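Local coordinates for protein MccF (PDB 4IIY) that probably acts as a serine hydrolase of the S66 peptidase family that gives its host self-immunity to the antibiotic microcin C7, at residues 231-243 with 346-359. The protein carries 1 engineered substitution. Residues are numbered along the deposited sequence; the frame is centred on the assembly and turned at random.
Sequences FYGSGKVEGRVIG and PLGVKLAIDFDNKN
Phe-231 lays one face of its ring on the backbone of Lys-358, whose CA sits almost squarely over the centre, 3.5 Å from the centroid, in a CH-pi contact. With CG anti to the carbonyl carbon (chi1 -72°), the ring is swung over the turn that follows strand 350-354. From CB outward, CB meets Lys-358 CD and Phe-355 CD1, CG stays against the same lysine chain, CD2 rests on Lys-358 CB, CD1 lies near Lys-358 CA and Phe-355 CD1, CE1 is nearest Asn-359 N with Ile-353 CG2 at the ring edge, and CE2 and CZ lie over the Lys-358 carbonyl group. A flat, wide, apolar side chain suits this turn, and an alanine here would probably uncover the Lys-358 backbone and open a gap beside Phe-355 and Ile-353. The lysine, bent at chi2, donates from NZ to Phe-355 O. Phe-355 reaches across to Tyr-232 O and Gly-233, with Gly-235 O at its edge, in plane; Val-237 CG2 lies 4.0 Å from Phe-355 CE2. Asp-356 OD1 accepts from Gly-235 N at 2.9 Å, from above the carboxylate plane. Glycine suits Gly-233 and Gly-348, where a CB would jam against the preceding carbonyl O, and Gly-235, whose phi is positive. Along strands 236-243 and 350-354, Val-237 with Ile-353 and Gly-239 with Leu-351 are antiparallel hydrogen-bonded pairs. Leu-351 CD1 packs on Val-241 CB at 3.6 Å, branched apolar chains suited to burial. On the face of Glu-238 and Arg-240, Glu-238 OE2 is hydrogen-bonded to Thr-363 and Arg-240 forms a salt bridge with Asp-265. Strand 236-245 thus flanks a beta hairpin, 350-354 with 359-362, whose turn holds an Asx motif (Asp-354 OD1 accepting from Asn-357 N) and a G1 beta bulge (Lys-358 and Asn-359 facing Asp-354).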
loop_
_atom_site.group_PDB
_atom_site.type_symbol
_atom_site.label_atom_id
_atom_site.label_comp_id
_atom_site.label_asym_id
_atom_site.label_seq_id
_atom_site.Cartn_x
_atom_site.Cartn_y
_atom_site.Cartn_z
ATOM N N PHE B 231 1.761 27.497 -4.968
ATOM C CA PHE B 231 1.472 27.198 -6.363
ATOM C C PHE B 231 2.787 27.191 -7.138
ATOM O O PHE B 231 3.385 28.250 -7.379
ATOM C CB PHE B 231 0.524 28.249 -6.960
ATOM C CG PHE B 231 -0.900 28.168 -6.457
ATOM C CD1 PHE B 231 -1.905 27.694 -7.281
ATOM C CD2 PHE B 231 -1.236 28.585 -5.177
ATOM C CE1 PHE B 231 -3.215 27.626 -6.851
ATOM C CE2 PHE B 231 -2.550 28.512 -4.734
ATOM C CZ PHE B 231 -3.543 28.037 -5.576
ATOM N N TYR B 232 3.240 26.007 -7.527
ATOM C CA TYR B 232 4.483 25.864 -8.276
ATOM C C TYR B 232 4.201 25.729 -9.763
ATOM O O TYR B 232 3.793 24.674 -10.241
ATOM C CB TYR B 232 5.265 24.646 -7.778
ATOM C CG TYR B 232 5.720 24.754 -6.348
ATOM C CD1 TYR B 232 6.809 25.544 -6.010
ATOM C CD2 TYR B 232 5.083 24.043 -5.334
ATOM C CE1 TYR B 232 7.239 25.644 -4.705
ATOM C CE2 TYR B 232 5.509 24.131 -4.025
ATOM C CZ TYR B 232 6.590 24.933 -3.718
ATOM O OH TYR B 232 7.027 25.037 -2.421
ATOM N N GLY B 233 4.410 26.811 -10.498
ATOM C CA GLY B 233 4.150 26.809 -11.922
ATOM C C GLY B 233 3.642 28.165 -12.350
ATOM O O GLY B 233 3.593 29.098 -11.548
ATOM N N SER B 234 3.264 28.272 -13.617
ATOM C CA SER B 234 2.707 29.509 -14.141
ATOM C C SER B 234 1.582 29.183 -15.106
ATOM O O SER B 234 1.410 28.028 -15.515
ATOM C CB SER B 234 3.787 30.341 -14.845
ATOM O OG SER B 234 4.260 29.680 -16.005
ATOM N N GLY B 235 0.817 30.198 -15.473
ATOM C CA GLY B 235 -0.293 30.012 -16.382
ATOM C C GLY B 235 -1.450 29.284 -15.731
ATOM O O GLY B 235 -1.534 29.188 -14.503
ATOM N N LYS B 236 -2.347 28.775 -16.561
ATOM C CA LYS B 236 -3.561 28.121 -16.102
ATOM C C LYS B 236 -3.638 26.729 -16.713
ATOM O O LYS B 236 -3.395 26.551 -17.914
ATOM C CB LYS B 236 -4.783 28.957 -16.507
ATOM C CG LYS B 236 -6.099 28.495 -15.903
ATOM C CD LYS B 236 -7.185 29.561 -16.023
ATOM C CE LYS B 236 -7.547 29.838 -17.468
ATOM N NZ LYS B 236 -8.739 30.731 -17.563
ATOM N N VAL B 237 -3.954 25.740 -15.883
ATOM C CA VAL B 237 -4.147 24.369 -16.338
ATOM C C VAL B 237 -5.569 23.935 -16.040
ATOM O O VAL B 237 -6.026 24.044 -14.903
ATOM C CB VAL B 237 -3.181 23.392 -15.637
ATOM C CG1 VAL B 237 -3.483 21.954 -16.056
ATOM C CG2 VAL B 237 -1.738 23.755 -15.950
ATOM N N GLU B 238 -6.264 23.430 -17.051
ATOM C CA GLU B 238 -7.628 22.946 -16.888
ATOM C C GLU B 238 -7.720 21.500 -17.348
ATOM O O GLU B 238 -7.279 21.160 -18.450
ATOM C CB GLU B 238 -8.624 23.799 -17.680
ATOM C CG GLU B 238 -10.067 23.353 -17.523
ATOM C CD GLU B 238 -11.043 24.330 -18.149
ATOM O OE1 GLU B 238 -10.582 25.307 -18.780
ATOM O OE2 GLU B 238 -12.267 24.127 -18.006
ATOM N N GLY B 239 -8.291 20.639 -16.510
ATOM C CA GLY B 239 -8.413 19.230 -16.847
ATOM C C GLY B 239 -9.265 18.492 -15.836
ATOM O O GLY B 239 -9.527 18.997 -14.740
ATOM N N ARG B 240 -9.711 17.298 -16.208
ATOM C CA ARG B 240 -10.500 16.450 -15.322
ATOM C C ARG B 240 -9.686 16.046 -14.101
ATOM O O ARG B 240 -8.577 15.545 -14.238
ATOM C CB ARG B 240 -10.917 15.185 -16.069
ATOM C CG ARG B 240 -11.720 14.220 -15.217
ATOM C CD ARG B 240 -12.028 12.917 -15.943
ATOM N NE ARG B 240 -10.818 12.140 -16.198
ATOM C CZ ARG B 240 -10.782 10.815 -16.301
ATOM N NH1 ARG B 240 -11.892 10.097 -16.157
ATOM N NH2 ARG B 240 -9.626 10.209 -16.539
ATOM N N VAL B 241 -10.245 16.242 -12.910
ATOM C CA VAL B 241 -9.550 15.826 -11.698
ATOM C C VAL B 241 -9.864 14.370 -11.342
ATOM O O VAL B 241 -11.018 13.931 -11.413
ATOM C CB VAL B 241 -9.848 16.766 -10.511
ATOM C CG1 VAL B 241 -11.305 16.705 -10.088
ATOM C CG2 VAL B 241 -8.937 16.440 -9.329
ATOM N N ILE B 242 -8.824 13.624 -10.981
ATOM C CA ILE B 242 -8.962 12.213 -10.631
ATOM C C ILE B 242 -8.040 11.927 -9.457
ATOM O O ILE B 242 -6.930 12.459 -9.391
ATOM C CB ILE B 242 -8.559 11.291 -11.813
ATOM C CG1 ILE B 242 -9.523 11.438 -12.981
ATOM C CG2 ILE B 242 -8.530 9.823 -11.385
ATOM C CD1 ILE B 242 -10.859 10.781 -12.740
ATOM N N GLY B 243 -8.489 11.075 -8.535
ATOM C CA GLY B 243 -7.616 10.600 -7.471
ATOM C C GLY B 243 -8.302 10.442 -6.131
ATOM O O GLY B 243 -9.406 9.907 -6.053
ATOM N N PRO B 346 -15.687 17.812 -5.967
ATOM C CA PRO B 346 -16.205 16.774 -6.867
ATOM C C PRO B 346 -15.044 16.124 -7.620
ATOM O O PRO B 346 -14.121 16.820 -8.062
ATOM C CB PRO B 346 -17.102 17.563 -7.829
ATOM C CG PRO B 346 -16.497 18.938 -7.862
ATOM C CD PRO B 346 -15.980 19.174 -6.451
ATOM N N LEU B 347 -15.079 14.805 -7.752
ATOM C CA LEU B 347 -14.073 14.066 -8.507
ATOM C C LEU B 347 -14.605 13.642 -9.873
ATOM O O LEU B 347 -15.745 13.190 -9.988
ATOM C CB LEU B 347 -13.653 12.816 -7.737
ATOM C CG LEU B 347 -13.030 13.044 -6.361
ATOM C CD1 LEU B 347 -12.899 11.726 -5.623
ATOM C CD2 LEU B 347 -11.686 13.708 -6.502
ATOM N N GLY B 348 -13.771 13.782 -10.902
ATOM C CA GLY B 348 -14.135 13.346 -12.239
ATOM C C GLY B 348 -14.693 14.429 -13.140
ATOM O O GLY B 348 -15.179 14.132 -14.233
ATOM N N VAL B 349 -14.631 15.678 -12.689
ATOM C CA VAL B 349 -15.018 16.829 -13.509
ATOM C C VAL B 349 -13.832 17.770 -13.674
ATOM O O VAL B 349 -12.841 17.670 -12.947
ATOM C CB VAL B 349 -16.207 17.617 -12.906
ATOM C CG1 VAL B 349 -17.454 16.746 -12.844
ATOM C CG2 VAL B 349 -15.860 18.184 -11.519
ATOM N N LYS B 350 -13.941 18.695 -14.625
ATOM C CA LYS B 350 -12.869 19.639 -14.886
ATOM C C LYS B 350 -12.712 20.694 -13.790
ATOM O O LYS B 350 -13.688 21.284 -13.319
ATOM C CB LYS B 350 -13.066 20.327 -16.243
ATOM C CG LYS B 350 -12.814 19.409 -17.432
ATOM C CD LYS B 350 -13.104 20.117 -18.744
ATOM C CE LYS B 350 -12.985 19.159 -19.918
ATOM N NZ LYS B 350 -13.324 19.815 -21.215
ATOM N N LEU B 351 -11.456 20.917 -13.427
ATOM C CA LEU B 351 -11.037 22.048 -12.608
ATOM C C LEU B 351 -10.073 22.902 -13.412
ATOM O O LEU B 351 -9.428 22.416 -14.345
ATOM C CB LEU B 351 -10.286 21.580 -11.358
ATOM C CG LEU B 351 -10.871 20.465 -10.507
ATOM C CD1 LEU B 351 -9.928 20.189 -9.341
ATOM C CD2 LEU B 351 -12.257 20.841 -10.011
ATOM N N ALA B 352 -9.947 24.166 -13.029
ATOM C CA ALA B 352 -8.911 25.033 -13.576
ATOM C C ALA B 352 -8.063 25.570 -12.438
ATOM O O ALA B 352 -8.585 26.199 -11.510
ATOM C CB ALA B 352 -9.519 26.186 -14.386
ATOM N N ILE B 353 -6.765 25.308 -12.494
ATOM C CA ILE B 353 -5.838 25.873 -11.531
ATOM C C ILE B 353 -5.120 27.037 -12.197
ATOM O O ILE B 353 -4.462 26.863 -13.226
ATOM C CB ILE B 353 -4.792 24.845 -11.055
ATOM C CG1 ILE B 353 -5.462 23.576 -10.517
ATOM C CG2 ILE B 353 -3.878 25.477 -10.004
ATOM C CD1 ILE B 353 -4.478 22.453 -10.239
ATOM N N ASP B 354 -5.257 28.227 -11.621
ATOM C CA ASP B 354 -4.545 29.389 -12.125
ATOM C C ASP B 354 -3.327 29.604 -11.254
ATOM O O ASP B 354 -3.423 30.085 -10.126
ATOM C CB ASP B 354 -5.451 30.614 -12.115
ATOM C CG ASP B 354 -4.825 31.808 -12.804
ATOM O OD1 ASP B 354 -3.588 31.933 -12.797
ATOM O OD2 ASP B 354 -5.598 32.623 -13.362
ATOM N N PHE B 355 -2.176 29.208 -11.773
ATOM C CA PHE B 355 -0.934 29.310 -11.026
ATOM C C PHE B 355 -0.444 30.746 -10.870
ATOM O O PHE B 355 0.266 31.059 -9.913
ATOM C CB PHE B 355 0.129 28.418 -11.660
ATOM C CG PHE B 355 -0.138 26.960 -11.455
ATOM C CD1 PHE B 355 0.321 26.316 -10.320
ATOM C CD2 PHE B 355 -0.889 26.243 -12.371
ATOM C CE1 PHE B 355 0.061 24.975 -10.118
ATOM C CE2 PHE B 355 -1.157 24.904 -12.163
ATOM C CZ PHE B 355 -0.685 24.279 -11.035
ATOM N N ASP B 356 -0.834 31.611 -11.798
ATOM C CA ASP B 356 -0.431 33.013 -11.722
ATOM C C ASP B 356 -1.239 33.761 -10.667
ATOM O O ASP B 356 -0.693 34.546 -9.896
ATOM C CB ASP B 356 -0.586 33.697 -13.083
ATOM C CG ASP B 356 0.319 33.102 -14.152
ATOM O OD1 ASP B 356 1.381 32.544 -13.807
ATOM O OD2 ASP B 356 -0.045 33.199 -15.340
ATOM N N ASN B 357 -2.540 33.503 -10.629
ATOM C CA ASN B 357 -3.424 34.162 -9.666
ATOM C C ASN B 357 -3.635 33.379 -8.371
ATOM O O ASN B 357 -4.369 33.817 -7.488
ATOM C CB ASN B 357 -4.760 34.508 -10.329
ATOM C CG ASN B 357 -4.606 35.571 -11.386
ATOM O OD1 ASN B 357 -4.815 35.328 -12.580
ATOM N ND2 ASN B 357 -4.209 36.747 -10.958
ATOM N N LYS B 358 -2.985 32.219 -8.268
ATOM C CA LYS B 358 -3.031 31.395 -7.053
ATOM C C LYS B 358 -4.455 31.041 -6.643
ATOM O O LYS B 358 -4.862 31.295 -5.511
ATOM C CB LYS B 358 -2.320 32.079 -5.881
ATOM C CG LYS B 358 -0.989 32.725 -6.219
ATOM C CD LYS B 358 0.014 31.760 -6.776
ATOM C CE LYS B 358 1.343 32.467 -7.025
ATOM N NZ LYS B 358 2.182 31.762 -8.035
ATOM N N ASN B 359 -5.211 30.450 -7.561
ATOM C CA ASN B 359 -6.549 29.988 -7.221
ATOM C C ASN B 359 -6.915 28.715 -7.973
ATOM O O ASN B 359 -6.197 28.279 -8.878
ATOM C CB ASN B 359 -7.604 31.101 -7.385
ATOM C CG ASN B 359 -7.745 31.591 -8.826
ATOM O OD1 ASN B 359 -7.666 30.817 -9.776
ATOM N ND2 ASN B 359 -7.969 32.902 -8.984
#